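Local coordinates for protein transmembrane oligosaccharyl transferase (Archaeoglobus fulgidus, PDB 3WAJ) that belongs to the membrane-embedded STT3/AglB family of oligosaccharyl transferases, which pair a helical transmembrane part with a globular C-terminal part, at residues Ala780-Lys785 against Gly818-Val823; Thr128-Asp133 against Phe177-Asn182; Gly575-Asn580 against Trp625-Leu630. One frame throughout, in Å; residues are numbered along the deposited sequence.

Contact 1. Residues Ala780-Lys785 against Gly818-Val823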
loop_
_atom_site.group_PDB
_atom_site.type_symbol
_atom_site.label_atom_id
_atom_site.label_comp_id
_atom_site.label_asym_id
_atom_site.label_seq_id
_atom_site.Cartn_x
_atom_site.Cartn_y
_atom_site.Cartn_z
ATOM N N ALA A 780 -30.984 20.399 -11.717
ATOM C CA ALA A 780 -32.069 21.255 -12.203
ATOM C C ALA A 780 -32.921 21.749 -11.045
ATOM O O ALA A 780 -33.439 20.945 -10.266
ATOM C CB ALA A 780 -32.939 20.514 -13.202
ATOM N N VAL A 781 -33.079 23.063 -10.933
ATOM C CA VAL A 781 -33.890 23.612 -9.854
ATOM C C VAL A 781 -35.366 23.622 -10.254
ATOM O O VAL A 781 -35.770 24.359 -11.147
ATOM C CB VAL A 781 -33.407 25.010 -9.431
ATOM C CG1 VAL A 781 -34.239 25.535 -8.258
ATOM C CG2 VAL A 781 -31.936 24.959 -9.055
ATOM N N VAL A 782 -36.160 22.775 -9.607
ATOM C CA VAL A 782 -37.609 22.785 -9.800
ATOM C C VAL A 782 -38.263 23.483 -8.609
ATOM O O VAL A 782 -38.013 23.130 -7.448
ATOM C CB VAL A 782 -38.192 21.367 -9.992
ATOM C CG1 VAL A 782 -39.710 21.426 -10.103
ATOM C CG2 VAL A 782 -37.608 20.724 -11.233
ATOM N N THR A 783 -39.093 24.481 -8.902
ATOM C CA THR A 783 -39.698 25.298 -7.858
ATOM C C THR A 783 -41.063 25.808 -8.296
ATOM O O THR A 783 -41.422 25.738 -9.477
ATOM C CB THR A 783 -38.806 26.495 -7.514
ATOM O OG1 THR A 783 -39.257 27.106 -6.300
ATOM C CG2 THR A 783 -38.837 27.513 -8.641
ATOM N N GLY A 784 -41.823 26.329 -7.343
ATOM C CA GLY A 784 -43.153 26.820 -7.640
ATOM C C GLY A 784 -44.005 26.908 -6.392
ATOM O O GLY A 784 -43.496 26.834 -5.276
ATOM N N LYS A 785 -45.312 27.054 -6.581
ATOM C CA LYS A 785 -46.205 27.290 -5.458
ATOM C C LYS A 785 -47.100 26.105 -5.127
ATOM O O LYS A 785 -47.443 25.290 -5.988
ATOM C CB LYS A 785 -47.043 28.553 -5.694
ATOM C CG LYS A 785 -46.305 29.847 -5.370
ATOM C CD LYS A 785 -47.148 31.072 -5.688
ATOM C CE LYS A 785 -47.135 31.395 -7.173
ATOM N NZ LYS A 785 -45.813 31.940 -7.602
ATOM N N GLY A 818 -45.728 28.882 1.242
ATOM C CA GLY A 818 -46.557 28.471 0.125
ATOM C C GLY A 818 -45.777 28.175 -1.143
ATOM O O GLY A 818 -46.359 28.060 -2.226
ATOM N N THR A 819 -44.458 28.052 -1.013
ATOM C CA THR A 819 -43.624 27.659 -2.146
ATOM C C THR A 819 -42.676 26.500 -1.800
ATOM O O THR A 819 -42.428 26.198 -0.626
ATOM C CB THR A 819 -42.839 28.856 -2.735
ATOM O OG1 THR A 819 -42.657 28.669 -4.144
ATOM C CG2 THR A 819 -41.483 29.009 -2.066
ATOM N N TYR A 820 -42.168 25.844 -2.838
ATOM C CA TYR A 820 -41.230 24.742 -2.676
ATOM C C TYR A 820 -40.050 24.952 -3.617
ATOM O O TYR A 820 -40.150 25.688 -4.598
ATOM C CB TYR A 820 -41.911 23.409 -2.991
ATOM C CG TYR A 820 -42.070 23.144 -4.472
ATOM C CD1 TYR A 820 -43.122 23.699 -5.191
ATOM C CD2 TYR A 820 -41.167 22.332 -5.151
ATOM C CE1 TYR A 820 -43.267 23.458 -6.546
ATOM C CE2 TYR A 820 -41.303 22.087 -6.500
ATOM C CZ TYR A 820 -42.352 22.652 -7.194
ATOM O OH TYR A 820 -42.483 22.404 -8.544
ATOM N N THR A 821 -38.932 24.306 -3.320
ATOM C CA THR A 821 -37.802 24.297 -4.241
ATOM C C THR A 821 -37.073 22.958 -4.138
ATOM O O THR A 821 -36.731 22.511 -3.039
ATOM C CB THR A 821 -36.841 25.467 -3.972
ATOM O OG1 THR A 821 -37.549 26.708 -4.110
ATOM C CG2 THR A 821 -35.689 25.443 -4.956
ATOM N N VAL A 822 -36.859 22.303 -5.275
ATOM C CA VAL A 822 -36.153 21.025 -5.260
ATOM C C VAL A 822 -35.116 20.899 -6.391
ATOM O O VAL A 822 -35.350 21.336 -7.526
ATOM C CB VAL A 822 -37.134 19.827 -5.222
ATOM C CG1 VAL A 822 -37.859 19.677 -6.536
ATOM C CG2 VAL A 822 -36.392 18.546 -4.870
ATOM N N VAL A 823 -33.964 20.320 -6.059
ATOM C CA VAL A 823 -32.866 20.151 -7.008
ATOM C C VAL A 823 -32.758 18.673 -7.411
ATOM O O VAL A 823 -32.540 17.808 -6.559
ATOM C CB VAL A 823 -31.538 20.667 -6.398
ATOM C CG1 VAL A 823 -30.440 20.799 -7.457
ATOM C CG2 VAL A 823 -31.767 22.007 -5.729
#
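Tyr-820 lays its ring across the backbone of the neighbouring strand at Thr-783 and Gly-784. With chi1 at 78°, CG stands between the backbone N and the carbonyl carbon, and the ring swings over the partner strand. The CA of Thr-783 sits 4.0 Å from the centroid of the Tyr-820 ring, 21° off its normal, a CH-pi contact over one face. Gly-784 carries no side chain, so Tyr-820 CE1 can come within 3.3 Å of Gly-784 N. On the same face of the sheet, Val-782 sends CG1, anti to its backbone N, to 3.3 Å from Tyr-820 OH, while its CB meets Val-822 CG1 at 3.9 Å. That hydroxyl is hydrogen-bonded to the backbone O of Leu-866. The strands run antiparallel at 167° in the three-stranded mixed sheet of the AglB long peripheral domain, with 780-785 as the middle strand between 819-824 and 863-865. The face bearing Tyr-820 and Val-822 packs on strand 792-800 of a second, antiparallel sheet. Val-782 and Val-822 form a hydrogen-bonded pair, N to O in both directions, and Tyr-820 N reaches Gly-784 O at 2.9 Å. On the other face Thr-783 and Thr-821 lie side by side, pointing the same way, their OG1 atoms 2.8 Å apart. Next to them, Val-781 CG1 rests 3.6 Å from Thr-821 CG2.

Contact 2. Residues Thr128-Asp133 against Phe177-Asn182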
loop_
_atom_site.group_PDB
_atom_site.type_symbol
_atom_site.label_atom_id
_atom_site.label_comp_id
_atom_site.label_asym_id
_atom_site.label_seq_id
_atom_site.Cartn_x
_atom_site.Cartn_y
_atom_site.Cartn_z
ATOM N N THR A 128 26.967 -14.732 2.730
ATOM C CA THR A 128 27.233 -15.801 3.692
ATOM C C THR A 128 28.464 -16.632 3.326
ATOM O O THR A 128 28.919 -17.454 4.121
ATOM C CB THR A 128 26.021 -16.743 3.958
ATOM O OG1 THR A 128 26.336 -18.055 3.498
ATOM C CG2 THR A 128 24.778 -16.271 3.272
ATOM N N ARG A 129 28.992 -16.416 2.124
ATOM C CA ARG A 129 30.296 -16.965 1.757
ATOM C C ARG A 129 31.392 -16.105 2.385
ATOM O O ARG A 129 32.359 -16.618 2.940
ATOM C CB ARG A 129 30.462 -16.986 0.233
ATOM C CG ARG A 129 31.588 -17.870 -0.296
ATOM C CD ARG A 129 32.941 -17.158 -0.326
ATOM N NE ARG A 129 33.034 -16.182 -1.412
ATOM C CZ ARG A 129 33.948 -16.216 -2.380
ATOM N NH1 ARG A 129 34.865 -17.178 -2.400
ATOM N NH2 ARG A 129 33.948 -15.284 -3.328
ATOM N N GLU A 130 31.224 -14.789 2.292
ATOM C CA GLU A 130 32.251 -13.832 2.696
ATOM C C GLU A 130 32.408 -13.732 4.204
ATOM O O GLU A 130 33.420 -13.226 4.705
ATOM C CB GLU A 130 31.931 -12.452 2.115
ATOM C CG GLU A 130 32.985 -11.940 1.159
ATOM C CD GLU A 130 33.675 -13.060 0.411
ATOM O OE1 GLU A 130 33.005 -13.790 -0.347
ATOM O OE2 GLU A 130 34.899 -13.213 0.587
ATOM N N VAL A 131 31.398 -14.202 4.926
ATOM C CA VAL A 131 31.432 -14.181 6.380
ATOM C C VAL A 131 31.885 -15.545 6.844
ATOM O O VAL A 131 32.763 -15.674 7.699
ATOM C CB VAL A 131 30.052 -13.873 6.972
ATOM C CG1 VAL A 131 30.034 -14.155 8.464
ATOM C CG2 VAL A 131 29.658 -12.416 6.692
ATOM N N PHE A 132 31.292 -16.570 6.251
ATOM C CA PHE A 132 31.628 -17.936 6.612
ATOM C C PHE A 132 32.412 -18.668 5.513
ATOM O O PHE A 132 33.497 -18.224 5.132
ATOM C CB PHE A 132 30.364 -18.688 7.029
ATOM C CG PHE A 132 29.564 -17.971 8.089
ATOM C CD1 PHE A 132 30.114 -17.711 9.337
ATOM C CD2 PHE A 132 28.268 -17.553 7.839
ATOM C CE1 PHE A 132 29.382 -17.053 10.320
ATOM C CE2 PHE A 132 27.530 -16.897 8.817
ATOM C CZ PHE A 132 28.090 -16.648 10.060
ATOM N N ASP A 133 31.861 -19.772 5.020
ATOM C CA ASP A 133 32.512 -20.552 3.974
ATOM C C ASP A 133 31.581 -20.771 2.787
ATOM O O ASP A 133 30.602 -20.045 2.611
ATOM C CB ASP A 133 32.986 -21.898 4.527
ATOM C CG ASP A 133 31.852 -22.723 5.102
ATOM O OD1 ASP A 133 30.785 -22.804 4.457
ATOM O OD2 ASP A 133 32.026 -23.289 6.202
ATOM N N PHE A 177 30.751 -5.196 0.471
ATOM C CA PHE A 177 31.610 -4.462 1.390
ATOM C C PHE A 177 32.576 -5.406 2.117
ATOM O O PHE A 177 33.762 -5.101 2.253
ATOM C CB PHE A 177 30.815 -3.661 2.412
ATOM C CG PHE A 177 31.681 -2.909 3.384
ATOM C CD1 PHE A 177 32.249 -1.698 3.023
ATOM C CD2 PHE A 177 31.949 -3.429 4.654
ATOM C CE1 PHE A 177 33.073 -1.012 3.902
ATOM C CE2 PHE A 177 32.769 -2.746 5.548
ATOM C CZ PHE A 177 33.335 -1.538 5.173
ATOM N N LEU A 178 32.068 -6.541 2.593
ATOM C CA LEU A 178 32.916 -7.477 3.309
ATOM C C LEU A 178 33.941 -8.057 2.348
ATOM O O LEU A 178 35.111 -8.203 2.693
ATOM C CB LEU A 178 32.089 -8.556 4.013
ATOM C CG LEU A 178 31.335 -7.985 5.219
ATOM C CD1 LEU A 178 30.531 -9.046 5.953
ATOM C CD2 LEU A 178 32.297 -7.296 6.179
ATOM N N LEU A 179 33.508 -8.336 1.125
ATOM C CA LEU A 179 34.413 -8.776 0.068
ATOM C C LEU A 179 35.537 -7.759 -0.165
ATOM O O LEU A 179 36.677 -8.134 -0.431
ATOM C CB LEU A 179 33.625 -9.022 -1.221
ATOM C CG LEU A 179 34.263 -9.799 -2.379
ATOM C CD1 LEU A 179 35.144 -8.927 -3.242
ATOM C CD2 LEU A 179 35.060 -10.981 -1.864
ATOM N N ALA A 180 35.229 -6.473 -0.056
ATOM C CA ALA A 180 36.263 -5.451 -0.228
ATOM C C ALA A 180 37.206 -5.308 0.988
ATOM O O ALA A 180 38.230 -4.627 0.897
ATOM C CB ALA A 180 35.644 -4.099 -0.620
ATOM N N TYR A 181 36.856 -5.941 2.115
ATOM C CA TYR A 181 37.735 -6.005 3.300
ATOM C C TYR A 181 38.621 -7.253 3.260
ATOM O O TYR A 181 39.666 -7.296 3.902
ATOM C CB TYR A 181 36.925 -5.950 4.619
ATOM C CG TYR A 181 37.647 -6.477 5.865
ATOM C CD1 TYR A 181 37.272 -7.681 6.457
ATOM C CD2 TYR A 181 38.689 -5.767 6.450
ATOM C CE1 TYR A 181 37.924 -8.170 7.591
ATOM C CE2 TYR A 181 39.349 -6.247 7.588
ATOM C CZ TYR A 181 38.959 -7.445 8.155
ATOM O OH TYR A 181 39.615 -7.915 9.277
ATOM N N ASN A 182 38.192 -8.258 2.505
ATOM C CA ASN A 182 38.943 -9.503 2.388
ATOM C C ASN A 182 39.866 -9.511 1.174
ATOM O O ASN A 182 39.734 -10.355 0.289
ATOM C CB ASN A 182 37.991 -10.699 2.333
ATOM C CG ASN A 182 37.041 -10.744 3.514
ATOM O OD1 ASN A 182 36.854 -9.748 4.211
ATOM N ND2 ASN A 182 36.438 -11.905 3.744
#
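Leu-178 and Leu-179 meet Val-131 and Glu-130 where two helices of the STT3 membrane region, 121-131 and 163-181, come to their C-terminal ends. The second helix starts at His-163, a ligand of the zinc ion, so this contact lies at the end remote from the metal. Leu-178 is buried. Its CD1 touches Val-131 CG2 at 3.6 Å, and the two side chains are flanked by helix 405-420, through Phe-405 on Leu-178 and Leu-410 on Val-131. One residue on, Leu-179 has CG anti to the backbone N (chi1 -165°), which brings CD2 round to the carboxylate of Glu-130. The CG of Glu-130 rests against the backbone there, 3.6 Å from Leu-179 CA. At Asn-182 the side chain slides past that of Glu-130 in the opposite direction, the carboxylate and amide planes 61° apart. The charge of Glu-130 is met within its own helix end: Arg-129 NE lies 2.6 Å from Glu-130 OE1 in a salt bridge, while Glu-130 OE2 comes 3.3 Å from Leu-179 CD2.

Contact 3. Residues Gly575-Asn580 against Trp625-Leu630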
loop_
_atom_site.group_PDB
_atom_site.type_symbol
_atom_site.label_atom_id
_atom_site.label_comp_id
_atom_site.label_asym_id
_atom_site.label_seq_id
_atom_site.Cartn_x
_atom_site.Cartn_y
_atom_site.Cartn_z
ATOM N N GLY A 575 -7.803 14.039 4.461
ATOM C CA GLY A 575 -8.486 15.103 5.190
ATOM C C GLY A 575 -9.015 14.664 6.561
ATOM O O GLY A 575 -8.540 13.682 7.127
ATOM N N ASN A 576 -9.984 15.403 7.101
ATOM C CA ASN A 576 -10.619 15.070 8.390
ATOM C C ASN A 576 -11.763 16.018 8.721
ATOM O O ASN A 576 -11.874 17.089 8.119
ATOM C CB ASN A 576 -9.612 15.099 9.551
ATOM C CG ASN A 576 -8.957 16.465 9.728
ATOM O OD1 ASN A 576 -9.630 17.482 9.970
ATOM N ND2 ASN A 576 -7.636 16.493 9.601
ATOM N N LYS A 577 -12.577 15.656 9.707
ATOM C CA LYS A 577 -13.678 16.536 10.128
ATOM C C LYS A 577 -13.326 17.459 11.292
ATOM O O LYS A 577 -13.793 18.595 11.347
ATOM C CB LYS A 577 -14.955 15.739 10.415
ATOM C CG LYS A 577 -15.843 15.571 9.194
ATOM C CD LYS A 577 -16.732 14.332 9.256
ATOM C CE LYS A 577 -17.296 14.110 10.640
ATOM N NZ LYS A 577 -18.030 12.814 10.696
ATOM N N TYR A 578 -12.488 16.987 12.207
ATOM C CA TYR A 578 -12.155 17.780 13.399
ATOM C C TYR A 578 -11.412 19.101 13.090
ATOM O O TYR A 578 -11.610 20.096 13.790
ATOM C CB TYR A 578 -11.404 16.926 14.437
ATOM C CG TYR A 578 -10.090 16.367 13.938
ATOM C CD1 TYR A 578 -10.015 15.085 13.396
ATOM C CD2 TYR A 578 -8.922 17.116 14.010
ATOM C CE1 TYR A 578 -8.812 14.569 12.942
ATOM C CE2 TYR A 578 -7.716 16.607 13.554
ATOM C CZ TYR A 578 -7.672 15.335 13.024
ATOM O OH TYR A 578 -6.479 14.841 12.573
ATOM N N ASN A 579 -10.576 19.119 12.049
ATOM C CA ASN A 579 -9.935 20.369 11.599
ATOM C C ASN A 579 -10.486 20.882 10.263
ATOM O O ASN A 579 -9.884 21.744 9.617
ATOM C CB ASN A 579 -8.409 20.222 11.523
ATOM C CG ASN A 579 -7.750 20.230 12.889
ATOM O OD1 ASN A 579 -8.252 20.845 13.831
ATOM N ND2 ASN A 579 -6.617 19.544 13.004
ATOM N N ASN A 580 -11.625 20.326 9.862
ATOM C CA ASN A 580 -12.291 20.676 8.607
ATOM C C ASN A 580 -11.383 20.726 7.372
ATOM O O ASN A 580 -11.461 21.647 6.560
ATOM C CB ASN A 580 -13.078 21.969 8.784
ATOM C CG ASN A 580 -14.202 21.819 9.796
ATOM O OD1 ASN A 580 -15.174 21.094 9.555
ATOM N ND2 ASN A 580 -14.070 22.494 10.937
ATOM N N TRP A 625 -10.180 8.168 10.764
ATOM C CA TRP A 625 -9.461 9.301 10.170
ATOM C C TRP A 625 -10.248 10.614 10.272
ATOM O O TRP A 625 -9.677 11.673 10.553
ATOM C CB TRP A 625 -9.143 9.031 8.690
ATOM C CG TRP A 625 -7.965 8.124 8.423
ATOM C CD1 TRP A 625 -8.000 6.766 8.227
ATOM C CD2 TRP A 625 -6.587 8.510 8.299
ATOM N NE1 TRP A 625 -6.732 6.289 7.997
ATOM C CE2 TRP A 625 -5.847 7.333 8.034
ATOM C CE3 TRP A 625 -5.909 9.732 8.384
ATOM C CZ2 TRP A 625 -4.450 7.346 7.852
ATOM C CZ3 TRP A 625 -4.517 9.745 8.205
ATOM C CH2 TRP A 625 -3.808 8.560 7.942
ATOM N N ALA A 626 -11.557 10.539 10.017
ATOM C CA ALA A 626 -12.399 11.734 9.994
ATOM C C ALA A 626 -12.498 12.350 11.382
ATOM O O ALA A 626 -12.462 13.566 11.529
ATOM C CB ALA A 626 -13.816 11.422 9.436
ATOM N N GLU A 627 -12.633 11.490 12.388
ATOM C CA GLU A 627 -12.919 11.933 13.750
ATOM C C GLU A 627 -11.675 12.212 14.584
ATOM O O GLU A 627 -11.710 13.065 15.464
ATOM C CB GLU A 627 -13.802 10.913 14.482
ATOM C CG GLU A 627 -15.145 10.647 13.820
ATOM C CD GLU A 627 -16.068 11.845 13.851
ATOM O OE1 GLU A 627 -15.840 12.736 14.689
ATOM O OE2 GLU A 627 -17.028 11.889 13.045
ATOM N N GLY A 628 -10.590 11.485 14.326
ATOM C CA GLY A 628 -9.358 11.679 15.071
ATOM C C GLY A 628 -8.978 10.547 16.017
ATOM O O GLY A 628 -7.822 10.443 16.434
ATOM N N ASP A 629 -9.938 9.699 16.370
ATOM C CA ASP A 629 -9.651 8.570 17.251
ATOM C C ASP A 629 -10.684 7.454 17.160
ATOM O O ASP A 629 -11.695 7.582 16.467
ATOM C CB ASP A 629 -9.496 9.027 18.715
ATOM C CG ASP A 629 -10.775 9.632 19.298
ATOM O OD1 ASP A 629 -11.896 9.178 18.976
ATOM O OD2 ASP A 629 -10.647 10.575 20.106
ATOM N N LEU A 630 -10.438 6.373 17.891
ATOM C CA LEU A 630 -11.332 5.226 17.868
ATOM C C LEU A 630 -12.677 5.425 18.592
ATOM O O LEU A 630 -13.715 5.004 18.068
ATOM C CB LEU A 630 -10.598 3.993 18.378
ATOM C CG LEU A 630 -9.213 3.887 17.755
ATOM C CD1 LEU A 630 -8.312 3.028 18.628
ATOM C CD2 LEU A 630 -9.286 3.331 16.337
#
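A surface loop docks here on the C-terminal end of helix 619-627, with Lys-577 and Tyr-578 gathered round the carbonyl of Ala-626. The loop residues Lys-577 to Asn-580 form a type I beta turn. An Asx motif steadies its start, Asn-576 OD1 accepting from Asn-579 N at 2.8 Å. Lys-577 N gives a backbone bond across the contact, 2.8 Å to Ala-626 O, and enters in the carbonyl plane on a lone pair with a C=O...N angle of 132°. The Tyr-578 N bond to the same oxygen is long and weak. The Tyr-578 ring lies beside the helix end, where CD1 is 3.4 Å from Glu-627 O and CE1 is 3.6 Å from Gly-628 CA. Its chi1 of 61° sets CG between the backbone N and the carbonyl carbon, and Asn-576 CG lies over one face of the ring, offset toward its rim. Gly-628, with positive phi, ends the helix and presents no side chain to the ring. Trp-625 turns to another neighbour: its indole meets the rings of Trp-550 and Trp-551, the tryptophan pair of the family's WWDYG sequence. Thr-589 O also accepts from Lys-577 NZ, and Tyr-636 OH is hydrogen-bonded to Glu-627 OE2. Bent at chi3, the lysine brings NZ to 2.7 Å from Glu-627 OE2, a salt bridge that meets the oxygen on its syn side, 31° out of the carboxylate plane.

Overall arrangement
From the N terminus, contact 2 comes first, bringing together the ends of helices 121-131 and 163-181 after a 43-residue, mostly helical excursion in the STT3 membrane region. Contact 3 follows, closing 44 residues between the loop 575-580 and the end of helix 619-627, and so ties the loop to a helix in the globular part. Contact 1 closes last, within the peripheral domain, over 32 residues that contain strands but no helix. The three lie in series, with no nesting or crossing, and none touches another. Centres of contacts 2 and 3 are 52 Å apart, those of contacts 3 and 1 35 Å; contact 2 lies on the opposite side of the chain's centre from both.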